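Side-chain contacts in conserved hypothetical protein (Bacteroides thetaiotaomicron, PDB 2HQY), which is of unknown function but binds coenzyme A and belongs with the acetyltransferase-like C-terminal domains of phosphatidylglycerol lysyltransferases: residues D13-F18 with L29-L34; R78-D83 with H89-L94; G205-I210 with Y251-R256. One frame throughout, in Å; residues are numbered along the deposited sequence. Where two conformers were deposited one is given.

Contact 1 (D13-F18 with L29-L34); sequences DTITAF and LSFSNL
I15 and F31 carry most of this contact, with T16 and L34 adding smaller shares beside them. T16 and F31 are the closest backbone pair, their CA atoms 7.1 Å apart. In both I15 and F31 the CB points at the opposite segment, and the two side chains cross at about a right angle. The touching branch of the isoleucine is CG1, which lies 4.0 Å from F31 CE1; its CB also comes within 4.1 Å of F31 CD1. The ring therefore receives the isoleucine on its CD1-CE1 side, at a slant to its plane. F31 is placed there by a chi1 of -178°, which sends CG straight away from the backbone N and out of the first helical turn. The second branch of I15, CG2, leans to L34, whose CD1 is 4.2 Å away. I15 was modelled in two conformers, and these distances belong to one of them.

T16 works at the side of the pair. Its methyl CG2 rests against F31 CB at 4.2 Å, while its hydroxyl turns back to the carbonyl of R12 in the preceding turn, leaving the hydrocarbon half for the interface. No hydrogen bond links the segments. Within 29-34, the start of the helix is capped by S30 at the N-cap, whose OG accepts a weak bond from N33 N at 3.3 Å.

The contact thus joins helix 12-19 to the first turn of helix 31-36 by apolar packing. I15 and L34 both also reach F54 of strand 51-58, I15 touches F45 of strand 44-48 as well, and I7 of a loop packs against F31 and L34.

Contact 2 (R78-D83 with H89-L94); sequences RKLIED and HNFCML
F91 packs against L80 and I81 in a buried aromatic-aliphatic contact, joining helix 73-87 to the chain just ahead of strand 92-96. That helix connects strands 61-69 and 92-96, which are parallel neighbours, and the contact ties it to the lead-in of strand 92-96, which lies between strands 61-69 and 286-295. The approach is close: the CA atoms of I81 and F91 are 5.6 Å apart. F91 holds CG anti to its backbone N (chi1 177°), which carries the ring out to the helix.

The two helix residues use the ring differently. I81 places CG1 over a face, 4.0 Å from the ring centroid and 28° off the ring normal, a CH-pi contact; its closest ring atom is CD2 of F91, at 3.7 Å from CG1. L80 meets the far end of the ring at a slant, its CB 3.5 Å from F91 CE1, and its CD1 adds a looser touch on CZ. Y64 of strand 61-69 and F112 of strand 112-116 also pack on F91.

The polar partners lie outside the two segments: D83 forms a salt bridge with K55 and a hydrogen bond with Y64, and H89 bonds to Q166 of the second subunit. C92 is in a disulfide with C294. Since no hydrogen bond crosses between the segments, the join rests on the shape fit of one ring to two aliphatic side chains and on dispersion, with directional bonds left to its surroundings.

Contact 3 (G205-I210 with Y251-R256); sequences GLTGGI and YEFANR
G209 and F253 bring the backbones nearest, CA to CA 6.0 Å, where strand 207-210 and helix 251-256 run at 148° to each other with axes 8.4 Å apart. F253 makes all the close contacts from the helix side. Its chi1 of -176° sets CG anti to the backbone N and drives the ring at the strand, which it meets with its CD1-CE1-CZ side. CE1 lies 3.6 Å from G208 CA, and CD1 is 4.1 Å from G209 N. CZ reaches T207, 3.5 Å from its carbonyl O and 3.8 Å from its OG1. All these backbone atoms stand obliquely to the ring.

A CB on G209 would point toward the helix at normal contact distance from F253 CD1, so the lack of a side chain only lets the ring meet the backbone directly. Y157 of strand 156-159 and T221 of strand 216-227 also touch the ring, so it spans three adjacent strands. Replacing F253 by an alanine would probably open a gap beneath G208 and G209 and leave the helix without its main hold on this strand.

The same helix carries the coenzyme A-binding Y246 near its start, about 11 Å from F253 between side chains. With no hydrogen bond across, the ring packs by van der Waals contact on polar backbone, its CZ edge brought up to the carbonyl oxygen of T207.

Overall arrangement
All three contacts are buried and lack hydrogen bonds across their segments, and each centres on a phenylalanine. What the ring meets differs. Contact 1 sets it against aliphatic branches between two helices, and contact 2 lays it under an isoleucine between helix and strand approach. Contact 3 presses it on glycine backbone, with the exposed T207 at its margin. Contact 1 lies about 12 Å from the chain centre to its own centre, contact 3 about 15 Å and contact 2 about 24 Å, the last two on opposite sides. No helix or strand is shared, but contacts 1 and 3 both touch strand 216-227 and meet each other, S32 OG being 3.5 Å from L206 CD1; contact 2 touches neither.

Contact 1 (D13-F18 with L29-L34)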
ATOM      1  N   ASP A  13       9.184 -14.392  -9.590  1.00 17.21           N
ATOM      2  CA  ASP A  13      10.310 -15.287  -9.950  1.00 18.32           C
ATOM      3  C   ASP A  13      11.566 -14.959  -9.163  1.00 18.50           C
ATOM      4  O   ASP A  13      12.279 -15.863  -8.702  1.00 19.09           O
ATOM      5  CB  ASP A  13      10.605 -15.239 -11.455  1.00 18.60           C
ATOM      6  CG  ASP A  13       9.507 -15.889 -12.311  1.00 22.49           C
ATOM      7  OD1 ASP A  13       8.586 -16.550 -11.776  1.00 24.79           O
ATOM      8  OD2 ASP A  13       9.563 -15.736 -13.554  1.00 26.30           O
ATOM      9  N   THR A  14      11.849 -13.664  -9.018  1.00 18.12           N
ATOM     10  CA  THR A  14      13.044 -13.200  -8.314  1.00 18.30           C
ATOM     11  C   THR A  14      13.045 -13.633  -6.839  1.00 18.58           C
ATOM     12  O   THR A  14      14.065 -14.179  -6.335  1.00 18.73           O
ATOM     13  CB  THR A  14      13.179 -11.649  -8.407  1.00 19.27           C
ATOM     14  OG1 THR A  14      13.409 -11.267  -9.769  1.00 20.29           O
ATOM     15  CG2 THR A  14      14.341 -11.116  -7.521  1.00 19.04           C
ATOM     16  N   ILE A  15      11.917 -13.394  -6.167  0.50 18.03           N
ATOM     17  CA  ILE A  15      11.749 -13.718  -4.748  0.50 17.74           C
ATOM     18  C   ILE A  15      11.770 -15.236  -4.502  0.50 17.84           C
ATOM     19  O   ILE A  15      12.558 -15.726  -3.689  0.50 17.39           O
ATOM     20  CB  ILE A  15      10.424 -13.122  -4.155  0.50 17.75           C
ATOM     21  CG1 ILE A  15      10.304 -11.608  -4.415  0.50 17.70           C
ATOM     22  CG2 ILE A  15      10.299 -13.454  -2.673  0.50 17.95           C
ATOM     23  CD1 ILE A  15      11.481 -10.751  -3.953  0.50 19.06           C
ATOM     24  N   THR A  16      10.910 -15.959  -5.214  1.00 17.86           N
ATOM     25  CA  THR A  16      10.731 -17.402  -4.990  1.00 18.62           C
ATOM     26  C   THR A  16      11.969 -18.204  -5.366  1.00 19.26           C
ATOM     27  O   THR A  16      12.161 -19.317  -4.862  1.00 19.94           O
ATOM     28  CB  THR A  16       9.443 -17.959  -5.660  1.00 19.12           C
ATOM     29  OG1 THR A  16       9.543 -17.814  -7.078  1.00 20.19           O
ATOM     30  CG2 THR A  16       8.198 -17.206  -5.126  1.00 19.81           C
ATOM     31  N   ALA A  17      12.836 -17.633  -6.204  1.00 18.95           N
ATOM     32  CA  ALA A  17      14.109 -18.294  -6.510  1.00 19.55           C
ATOM     33  C   ALA A  17      14.951 -18.442  -5.242  1.00 19.82           C
ATOM     34  O   ALA A  17      15.692 -19.423  -5.080  1.00 20.95           O
ATOM     35  CB  ALA A  17      14.872 -17.530  -7.564  1.00 19.05           C
ATOM     36  N   PHE A  18      14.849 -17.446  -4.366  1.00 19.29           N
ATOM     37  CA  PHE A  18      15.529 -17.468  -3.078  1.00 18.73           C
ATOM     38  C   PHE A  18      14.754 -18.274  -2.032  1.00 18.18           C
ATOM     39  O   PHE A  18      15.348 -19.041  -1.279  1.00 18.30           O
ATOM     40  CB  PHE A  18      15.741 -16.030  -2.547  1.00 19.25           C
ATOM     41  CG  PHE A  18      16.897 -15.301  -3.169  1.00 19.06           C
ATOM     42  CD1 PHE A  18      18.169 -15.369  -2.600  1.00 20.20           C
ATOM     43  CD2 PHE A  18      16.712 -14.511  -4.305  1.00 20.03           C
ATOM     44  CE1 PHE A  18      19.263 -14.711  -3.184  1.00 20.67           C
ATOM     45  CE2 PHE A  18      17.793 -13.837  -4.892  1.00 20.39           C
ATOM     46  CZ  PHE A  18      19.074 -13.934  -4.328  1.00 20.79           C
ATOM     47  N   LEU A  29       7.305 -15.134   4.630  1.00 15.08           N
ATOM     48  CA  LEU A  29       8.082 -15.269   3.393  1.00 14.98           C
ATOM     49  C   LEU A  29       7.275 -15.782   2.188  1.00 14.46           C
ATOM     50  O   LEU A  29       7.825 -15.939   1.075  1.00 14.67           O
ATOM     51  CB  LEU A  29       9.324 -16.153   3.628  1.00 14.66           C
ATOM     52  CG  LEU A  29      10.427 -15.454   4.433  1.00 15.84           C
ATOM     53  CD1 LEU A  29      11.525 -16.458   4.697  1.00 18.23           C
ATOM     54  CD2 LEU A  29      10.978 -14.251   3.712  1.00 19.22           C
ATOM     55  N   SER A  30       5.989 -16.052   2.398  1.00 13.96           N
ATOM     56  CA  SER A  30       5.099 -16.305   1.260  1.00 14.42           C
ATOM     57  C   SER A  30       5.046 -15.069   0.358  1.00 13.89           C
ATOM     58  O   SER A  30       4.880 -13.933   0.840  1.00 13.35           O
ATOM     59  CB  SER A  30       3.696 -16.620   1.729  1.00 14.63           C
ATOM     60  OG  SER A  30       2.810 -16.370   0.660  1.00 17.24           O
ATOM     61  N   PHE A  31       5.203 -15.294  -0.931  1.00 13.32           N
ATOM     62  CA  PHE A  31       5.136 -14.210  -1.897  1.00 13.82           C
ATOM     63  C   PHE A  31       3.798 -13.474  -1.821  1.00 13.39           C
ATOM     64  O   PHE A  31       3.773 -12.245  -1.886  1.00 13.72           O
ATOM     65  CB  PHE A  31       5.403 -14.701  -3.324  1.00 13.58           C
ATOM     66  CG  PHE A  31       5.385 -13.595  -4.332  1.00 13.96           C
ATOM     67  CD1 PHE A  31       6.373 -12.589  -4.295  1.00 13.56           C
ATOM     68  CD2 PHE A  31       4.394 -13.529  -5.299  1.00 11.40           C
ATOM     69  CE1 PHE A  31       6.372 -11.547  -5.221  1.00  9.14           C
ATOM     70  CE2 PHE A  31       4.388 -12.474  -6.269  1.00 13.83           C
ATOM     71  CZ  PHE A  31       5.362 -11.487  -6.218  1.00 11.26           C
ATOM     72  N   SER A  32       2.683 -14.214  -1.677  1.00 12.20           N
ATOM     73  CA  SER A  32       1.382 -13.601  -1.541  1.00 12.48           C
ATOM     74  C   SER A  32       1.316 -12.713  -0.291  1.00 12.51           C
ATOM     75  O   SER A  32       0.779 -11.590  -0.354  1.00 11.51           O
ATOM     76  CB  SER A  32       0.254 -14.657  -1.433  1.00 12.63           C
ATOM     77  OG  SER A  32      -0.998 -13.978  -1.399  1.00 15.33           O
ATOM     78  N   ASN A  33       1.829 -13.211   0.828  1.00 11.63           N
ATOM     79  CA  ASN A  33       1.792 -12.413   2.073  1.00 11.41           C
ATOM     80  C   ASN A  33       2.643 -11.143   1.930  1.00 11.45           C
ATOM     81  O   ASN A  33       2.220 -10.057   2.337  1.00 11.19           O
ATOM     82  CB  ASN A  33       2.253 -13.246   3.258  1.00 11.52           C
ATOM     83  CG  ASN A  33       1.156 -14.130   3.806  1.00 13.50           C
ATOM     84  OD1 ASN A  33      -0.050 -13.935   3.513  1.00 14.46           O
ATOM     85  ND2 ASN A  33       1.556 -15.075   4.662  1.00 14.25           N
ATOM     86  N   LEU A  34       3.797 -11.265   1.281  1.00 11.01           N
ATOM     87  CA  LEU A  34       4.674 -10.112   1.071  1.00 11.87           C
ATOM     88  C   LEU A  34       3.971  -9.021   0.246  1.00 11.12           C
ATOM     89  O   LEU A  34       4.015  -7.845   0.618  1.00 12.55           O
ATOM     90  CB  LEU A  34       5.980 -10.540   0.385  1.00 12.12           C
ATOM     91  CG  LEU A  34       6.924 -11.320   1.313  1.00 13.36           C
ATOM     92  CD1 LEU A  34       7.929 -12.118   0.487  1.00 13.79           C
ATOM     93  CD2 LEU A  34       7.661 -10.395   2.285  1.00 16.04           C
TER

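Contact 2 (R78-D83 with H89-L94)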
ATOM      1  N   ARG A  78      26.233  -5.769   7.909  1.00 21.51           N
ATOM      2  CA  ARG A  78      26.896  -4.464   7.895  1.00 22.30           C
ATOM      3  C   ARG A  78      26.201  -3.476   6.944  1.00 21.81           C
ATOM      4  O   ARG A  78      25.982  -2.320   7.304  1.00 21.87           O
ATOM      5  CB  ARG A  78      28.393  -4.624   7.546  1.00 22.16           C
ATOM      6  CG  ARG A  78      29.178  -3.312   7.497  1.00 24.69           C
ATOM      7  CD  ARG A  78      30.705  -3.562   7.507  1.00 24.03           C
ATOM      8  N   LYS A  79      25.876  -3.928   5.737  1.00 20.85           N
ATOM      9  CA  LYS A  79      25.172  -3.086   4.776  1.00 21.59           C
ATOM     10  C   LYS A  79      23.773  -2.664   5.273  1.00 20.39           C
ATOM     11  O   LYS A  79      23.349  -1.504   5.079  1.00 20.21           O
ATOM     12  CB  LYS A  79      25.109  -3.772   3.407  1.00 21.58           C
ATOM     13  CG  LYS A  79      26.159  -3.245   2.435  1.00 24.94           C
ATOM     14  CD  LYS A  79      26.187  -4.041   1.136  1.00 28.69           C
ATOM     15  CE  LYS A  79      27.504  -4.794   0.999  1.00 31.88           C
ATOM     16  NZ  LYS A  79      27.949  -4.870  -0.429  1.00 33.29           N
ATOM     17  N   LEU A  80      23.065  -3.591   5.919  1.00 19.67           N
ATOM     18  CA  LEU A  80      21.723  -3.294   6.458  1.00 19.55           C
ATOM     19  C   LEU A  80      21.789  -2.321   7.647  1.00 19.54           C
ATOM     20  O   LEU A  80      20.954  -1.421   7.767  1.00 18.49           O
ATOM     21  CB  LEU A  80      20.985  -4.576   6.865  1.00 18.94           C
ATOM     22  CG  LEU A  80      20.655  -5.569   5.742  1.00 18.99           C
ATOM     23  CD1 LEU A  80      20.120  -6.857   6.324  1.00 21.36           C
ATOM     24  CD2 LEU A  80      19.648  -4.959   4.729  1.00 18.98           C
ATOM     25  N   ILE A  81      22.808  -2.476   8.496  1.00 19.75           N
ATOM     26  CA  ILE A  81      23.004  -1.543   9.618  1.00 19.82           C
ATOM     27  C   ILE A  81      23.253  -0.128   9.101  1.00 20.42           C
ATOM     28  O   ILE A  81      22.728   0.857   9.648  1.00 20.49           O
ATOM     29  CB  ILE A  81      24.145  -2.027  10.573  1.00 20.25           C
ATOM     30  CG1 ILE A  81      23.713  -3.323  11.260  1.00 20.49           C
ATOM     31  CG2 ILE A  81      24.485  -0.940  11.621  1.00 19.37           C
ATOM     32  CD1 ILE A  81      24.878  -4.188  11.798  1.00 21.09           C
ATOM     33  N   GLU A  82      24.050  -0.024   8.037  1.00 20.65           N
ATOM     34  CA  GLU A  82      24.338   1.263   7.418  1.00 21.05           C
ATOM     35  C   GLU A  82      23.075   1.864   6.833  1.00 20.36           C
ATOM     36  O   GLU A  82      22.870   3.074   6.884  1.00 20.31           O
ATOM     37  CB  GLU A  82      25.412   1.122   6.326  1.00 21.62           C
ATOM     38  CG  GLU A  82      26.823   1.021   6.884  1.00 25.77           C
ATOM     39  CD  GLU A  82      27.830   0.371   5.927  1.00 30.12           C
ATOM     40  OE1 GLU A  82      29.035   0.350   6.276  1.00 32.87           O
ATOM     41  OE2 GLU A  82      27.435  -0.128   4.849  1.00 32.36           O
ATOM     42  N   ASP A  83      22.210   1.010   6.297  1.00 20.58           N
ATOM     43  CA  ASP A  83      20.935   1.478   5.773  1.00 19.88           C
ATOM     44  C   ASP A  83      20.084   2.049   6.902  1.00 20.01           C
ATOM     45  O   ASP A  83      19.519   3.140   6.757  1.00 19.85           O
ATOM     46  CB  ASP A  83      20.197   0.356   5.044  1.00 19.84           C
ATOM     47  CG  ASP A  83      19.066   0.878   4.200  1.00 21.17           C
ATOM     48  OD1 ASP A  83      19.347   1.534   3.179  1.00 23.03           O
ATOM     49  OD2 ASP A  83      17.895   0.664   4.571  1.00 22.26           O
ATOM     50  N   HIS A  89      17.446   5.252  12.339  1.00 22.19           N
ATOM     51  CA  HIS A  89      16.763   4.311  13.216  1.00 21.83           C
ATOM     52  C   HIS A  89      17.759   3.242  13.651  1.00 21.31           C
ATOM     53  O   HIS A  89      18.724   2.935  12.918  1.00 21.01           O
ATOM     54  CB  HIS A  89      15.560   3.662  12.502  1.00 22.12           C
ATOM     55  CG  HIS A  89      14.356   4.545  12.419  1.00 24.00           C
ATOM     56  ND1 HIS A  89      13.215   4.321  13.161  1.00 27.13           N
ATOM     57  CD2 HIS A  89      14.112   5.652  11.679  1.00 23.29           C
ATOM     58  CE1 HIS A  89      12.326   5.261  12.892  1.00 25.99           C
ATOM     59  NE2 HIS A  89      12.852   6.088  12.007  1.00 26.77           N
ATOM     60  N   ASN A  90      17.552   2.690  14.842  0.50 21.03           N
ATOM     61  CA  ASN A  90      18.331   1.533  15.236  0.50 20.70           C
ATOM     62  C   ASN A  90      18.048   0.400  14.246  0.50 20.61           C
ATOM     63  O   ASN A  90      17.019   0.405  13.556  0.50 20.22           O
ATOM     64  CB  ASN A  90      18.007   1.099  16.668  0.50 20.94           C
ATOM     65  CG  ASN A  90      19.013   0.096  17.209  0.50 20.64           C
ATOM     66  OD1 ASN A  90      20.209   0.194  16.931  0.50 21.52           O
ATOM     67  ND2 ASN A  90      18.533  -0.880  17.972  0.50 19.94           N
ATOM     68  N   PHE A  91      18.978  -0.540  14.150  1.00 20.15           N
ATOM     69  CA  PHE A  91      18.780  -1.712  13.297  1.00 19.89           C
ATOM     70  C   PHE A  91      18.064  -2.810  14.094  1.00 19.93           C
ATOM     71  O   PHE A  91      18.537  -3.229  15.172  1.00 18.85           O
ATOM     72  CB  PHE A  91      20.116  -2.219  12.742  1.00 19.59           C
ATOM     73  CG  PHE A  91      19.997  -3.469  11.918  1.00 18.25           C
ATOM     74  CD1 PHE A  91      19.382  -3.442  10.664  1.00 19.57           C
ATOM     75  CD2 PHE A  91      20.505  -4.682  12.389  1.00 18.10           C
ATOM     76  CE1 PHE A  91      19.277  -4.611   9.895  1.00 20.79           C
ATOM     77  CE2 PHE A  91      20.419  -5.860  11.636  1.00 19.41           C
ATOM     78  CZ  PHE A  91      19.807  -5.837  10.375  1.00 19.24           C
ATOM     79  N   CYS A  92      16.925  -3.258  13.560  1.00 18.97           N
ATOM     80  CA  CYS A  92      16.153  -4.355  14.135  1.00 19.02           C
ATOM     81  C   CYS A  92      15.736  -5.275  13.009  1.00 19.28           C
ATOM     82  O   CYS A  92      15.285  -4.802  11.937  1.00 18.14           O
ATOM     83  CB  CYS A  92      14.896  -3.851  14.846  1.00 20.77           C
ATOM     84  SG  CYS A  92      15.221  -2.936  16.367  1.00 26.32           S
ATOM     85  N   MET A  93      15.873  -6.573  13.265  1.00 19.11           N
ATOM     86  CA  MET A  93      15.468  -7.612  12.313  1.00 20.48           C
ATOM     87  C   MET A  93      14.337  -8.411  12.883  1.00 22.65           C
ATOM     88  O   MET A  93      14.288  -8.648  14.104  1.00 23.32           O
ATOM     89  CB  MET A  93      16.614  -8.585  12.032  1.00 20.72           C
ATOM     90  CG  MET A  93      17.481  -8.263  10.865  1.00 21.59           C
ATOM     91  SD  MET A  93      18.791  -9.510  10.665  1.00 16.44           S
ATOM     92  CE  MET A  93      19.529  -9.610  12.290  1.00 23.82           C
ATOM     93  N   LEU A  94      13.443  -8.840  11.984  1.00 24.36           N
ATOM     94  CA  LEU A  94      12.281  -9.675  12.309  1.00 26.45           C
ATOM     95  C   LEU A  94      12.424 -11.085  11.728  1.00 27.51           C
ATOM     96  O   LEU A  94      13.307 -11.340  10.879  1.00 28.48           O
ATOM     97  CB  LEU A  94      11.013  -9.033  11.778  1.00 26.57           C
ATOM     98  CG  LEU A  94      10.609  -7.677  12.329  1.00 27.52           C
ATOM     99  CD1 LEU A  94       9.316  -7.230  11.664  1.00 30.75           C
ATOM    100  CD2 LEU A  94      10.446  -7.689  13.843  1.00 30.01           C
TER

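Contact 3 (G205-I210 with Y251-R256)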
ATOM      1  N   GLY A 205       0.267 -16.600  -7.670  1.00 13.36           N
ATOM      2  CA  GLY A 205       0.550 -18.040  -7.585  1.00 13.11           C
ATOM      3  C   GLY A 205      -0.269 -18.777  -6.532  1.00 13.24           C
ATOM      4  O   GLY A 205       0.097 -19.892  -6.100  1.00 13.63           O
ATOM      5  N   LEU A 206      -1.404 -18.190  -6.142  1.00 12.02           N
ATOM      6  CA  LEU A 206      -2.209 -18.780  -5.072  1.00 11.26           C
ATOM      7  C   LEU A 206      -3.073 -19.924  -5.585  1.00 11.59           C
ATOM      8  O   LEU A 206      -3.413 -19.964  -6.799  1.00  9.72           O
ATOM      9  CB  LEU A 206      -3.114 -17.725  -4.465  1.00 11.40           C
ATOM     10  CG  LEU A 206      -2.469 -16.639  -3.608  1.00 12.22           C
ATOM     11  CD1 LEU A 206      -3.489 -15.505  -3.414  1.00 14.41           C
ATOM     12  CD2 LEU A 206      -2.112 -17.259  -2.268  1.00 13.92           C
ATOM     13  N   THR A 207      -3.402 -20.857  -4.688  1.00 11.18           N
ATOM     14  CA  THR A 207      -4.442 -21.840  -4.968  1.00 12.95           C
ATOM     15  C   THR A 207      -5.433 -21.777  -3.841  1.00 13.02           C
ATOM     16  O   THR A 207      -5.074 -21.339  -2.726  1.00 12.04           O
ATOM     17  CB  THR A 207      -3.902 -23.267  -5.112  1.00 14.26           C
ATOM     18  OG1 THR A 207      -3.055 -23.544  -4.004  1.00 16.39           O
ATOM     19  CG2 THR A 207      -3.084 -23.398  -6.412  1.00 17.04           C
ATOM     20  N   GLY A 208      -6.674 -22.199  -4.094  1.00 12.30           N
ATOM     21  CA  GLY A 208      -7.647 -22.109  -3.015  1.00 11.79           C
ATOM     22  C   GLY A 208      -8.805 -23.026  -3.204  1.00 11.54           C
ATOM     23  O   GLY A 208      -8.901 -23.727  -4.216  1.00 10.56           O
ATOM     24  N   GLY A 209      -9.726 -22.973  -2.253  1.00 10.44           N
ATOM     25  CA  GLY A 209     -10.930 -23.844  -2.329  1.00 12.42           C
ATOM     26  C   GLY A 209     -12.128 -23.097  -1.765  1.00 11.23           C
ATOM     27  O   GLY A 209     -11.978 -22.096  -1.007  1.00 11.60           O
ATOM     28  N   ILE A 210     -13.310 -23.571  -2.142  1.00 11.34           N
ATOM     29  CA  ILE A 210     -14.587 -22.987  -1.759  1.00 11.47           C
ATOM     30  C   ILE A 210     -15.539 -24.134  -1.396  1.00 12.27           C
ATOM     31  O   ILE A 210     -15.550 -25.172  -2.055  1.00 13.09           O
ATOM     32  CB  ILE A 210     -15.197 -22.191  -2.951  1.00 11.27           C
ATOM     33  CG1 ILE A 210     -14.315 -20.993  -3.309  1.00 11.24           C
ATOM     34  CG2 ILE A 210     -16.576 -21.694  -2.599  1.00 12.73           C
ATOM     35  CD1 ILE A 210     -14.662 -20.399  -4.721  1.00 11.01           C
ATOM     36  N   TYR A 251      -9.988 -29.643   5.713  1.00 14.53           N
ATOM     37  CA  TYR A 251      -9.782 -30.997   5.222  1.00 15.37           C
ATOM     38  C   TYR A 251      -9.758 -31.092   3.687  1.00 14.50           C
ATOM     39  O   TYR A 251      -8.854 -31.708   3.122  1.00 14.70           O
ATOM     40  CB  TYR A 251     -10.869 -31.899   5.794  1.00 16.61           C
ATOM     41  CG  TYR A 251     -10.760 -33.326   5.334  1.00 18.69           C
ATOM     42  CD1 TYR A 251      -9.844 -34.193   5.919  1.00 19.46           C
ATOM     43  CD2 TYR A 251     -11.552 -33.793   4.289  1.00 20.17           C
ATOM     44  CE1 TYR A 251      -9.748 -35.522   5.494  1.00 22.13           C
ATOM     45  CE2 TYR A 251     -11.465 -35.129   3.847  1.00 22.35           C
ATOM     46  CZ  TYR A 251     -10.552 -35.970   4.446  1.00 20.87           C
ATOM     47  OH  TYR A 251     -10.474 -37.285   3.993  1.00 24.58           O
ATOM     48  N   GLU A 252     -10.743 -30.509   3.005  1.00 13.85           N
ATOM     49  CA  GLU A 252     -10.763 -30.622   1.528  1.00 13.12           C
ATOM     50  C   GLU A 252      -9.537 -29.957   0.914  1.00 12.75           C
ATOM     51  O   GLU A 252      -8.905 -30.513   0.019  1.00 13.46           O
ATOM     52  CB  GLU A 252     -12.053 -30.022   0.944  1.00 12.26           C
ATOM     53  CG  GLU A 252     -13.308 -30.897   1.211  1.00 13.37           C
ATOM     54  CD  GLU A 252     -13.585 -31.889   0.091  1.00 16.20           C
ATOM     55  OE1 GLU A 252     -12.754 -31.998  -0.849  1.00 16.97           O
ATOM     56  OE2 GLU A 252     -14.632 -32.578   0.169  1.00 15.72           O
ATOM     57  N   PHE A 253      -9.192 -28.757   1.389  1.00 13.18           N
ATOM     58  CA  PHE A 253      -8.082 -28.052   0.775  1.00 13.54           C
ATOM     59  C   PHE A 253      -6.740 -28.731   1.111  1.00 13.96           C
ATOM     60  O   PHE A 253      -5.866 -28.774   0.249  1.00 13.97           O
ATOM     61  CB  PHE A 253      -8.104 -26.565   1.161  1.00 13.61           C
ATOM     62  CG  PHE A 253      -7.027 -25.740   0.473  1.00 13.81           C
ATOM     63  CD1 PHE A 253      -6.951 -25.687  -0.917  1.00 14.90           C
ATOM     64  CD2 PHE A 253      -6.106 -25.027   1.225  1.00 15.38           C
ATOM     65  CE1 PHE A 253      -5.975 -24.918  -1.558  1.00 15.96           C
ATOM     66  CE2 PHE A 253      -5.111 -24.254   0.605  1.00 14.56           C
ATOM     67  CZ  PHE A 253      -5.058 -24.198  -0.795  1.00 17.26           C
ATOM     68  N   ALA A 254      -6.606 -29.298   2.318  1.00 13.14           N
ATOM     69  CA  ALA A 254      -5.356 -30.005   2.699  1.00 13.94           C
ATOM     70  C   ALA A 254      -5.091 -31.124   1.678  1.00 14.24           C
ATOM     71  O   ALA A 254      -3.954 -31.353   1.248  1.00 14.79           O
ATOM     72  CB  ALA A 254      -5.447 -30.555   4.137  1.00 13.14           C
ATOM     73  N   ASN A 255      -6.166 -31.777   1.255  1.00 14.54           N
ATOM     74  CA  ASN A 255      -6.054 -32.841   0.259  1.00 15.77           C
ATOM     75  C   ASN A 255      -5.651 -32.406  -1.145  1.00 16.76           C
ATOM     76  O   ASN A 255      -5.218 -33.242  -1.970  1.00 17.40           O
ATOM     77  CB  ASN A 255      -7.315 -33.703   0.277  1.00 15.53           C
ATOM     78  CG  ASN A 255      -7.249 -34.746   1.389  1.00 17.65           C
ATOM     79  OD1 ASN A 255      -6.555 -35.776   1.261  1.00 17.41           O
ATOM     80  ND2 ASN A 255      -7.926 -34.476   2.489  1.00 15.35           N
ATOM     81  N   ARG A 256      -5.804 -31.112  -1.418  1.00 16.31           N
ATOM     82  CA  ARG A 256      -5.409 -30.516  -2.707  1.00 16.94           C
ATOM     83  C   ARG A 256      -3.964 -29.987  -2.694  1.00 17.85           C
ATOM     84  O   ARG A 256      -3.365 -29.753  -3.748  1.00 18.44           O
ATOM     85  CB  ARG A 256      -6.376 -29.390  -3.082  1.00 17.40           C
ATOM     86  CG  ARG A 256      -7.849 -29.823  -3.205  1.00 15.67           C
ATOM     87  CD  ARG A 256      -8.046 -30.971  -4.227  1.00 17.21           C
ATOM     88  NE  ARG A 256      -9.479 -31.216  -4.427  1.00 14.32           N
ATOM     89  CZ  ARG A 256     -10.217 -30.813  -5.460  1.00 12.99           C
ATOM     90  NH1 ARG A 256      -9.672 -30.179  -6.504  1.00 12.67           N
ATOM     91  NH2 ARG A 256     -11.518 -31.112  -5.456  1.00 14.23           N
TER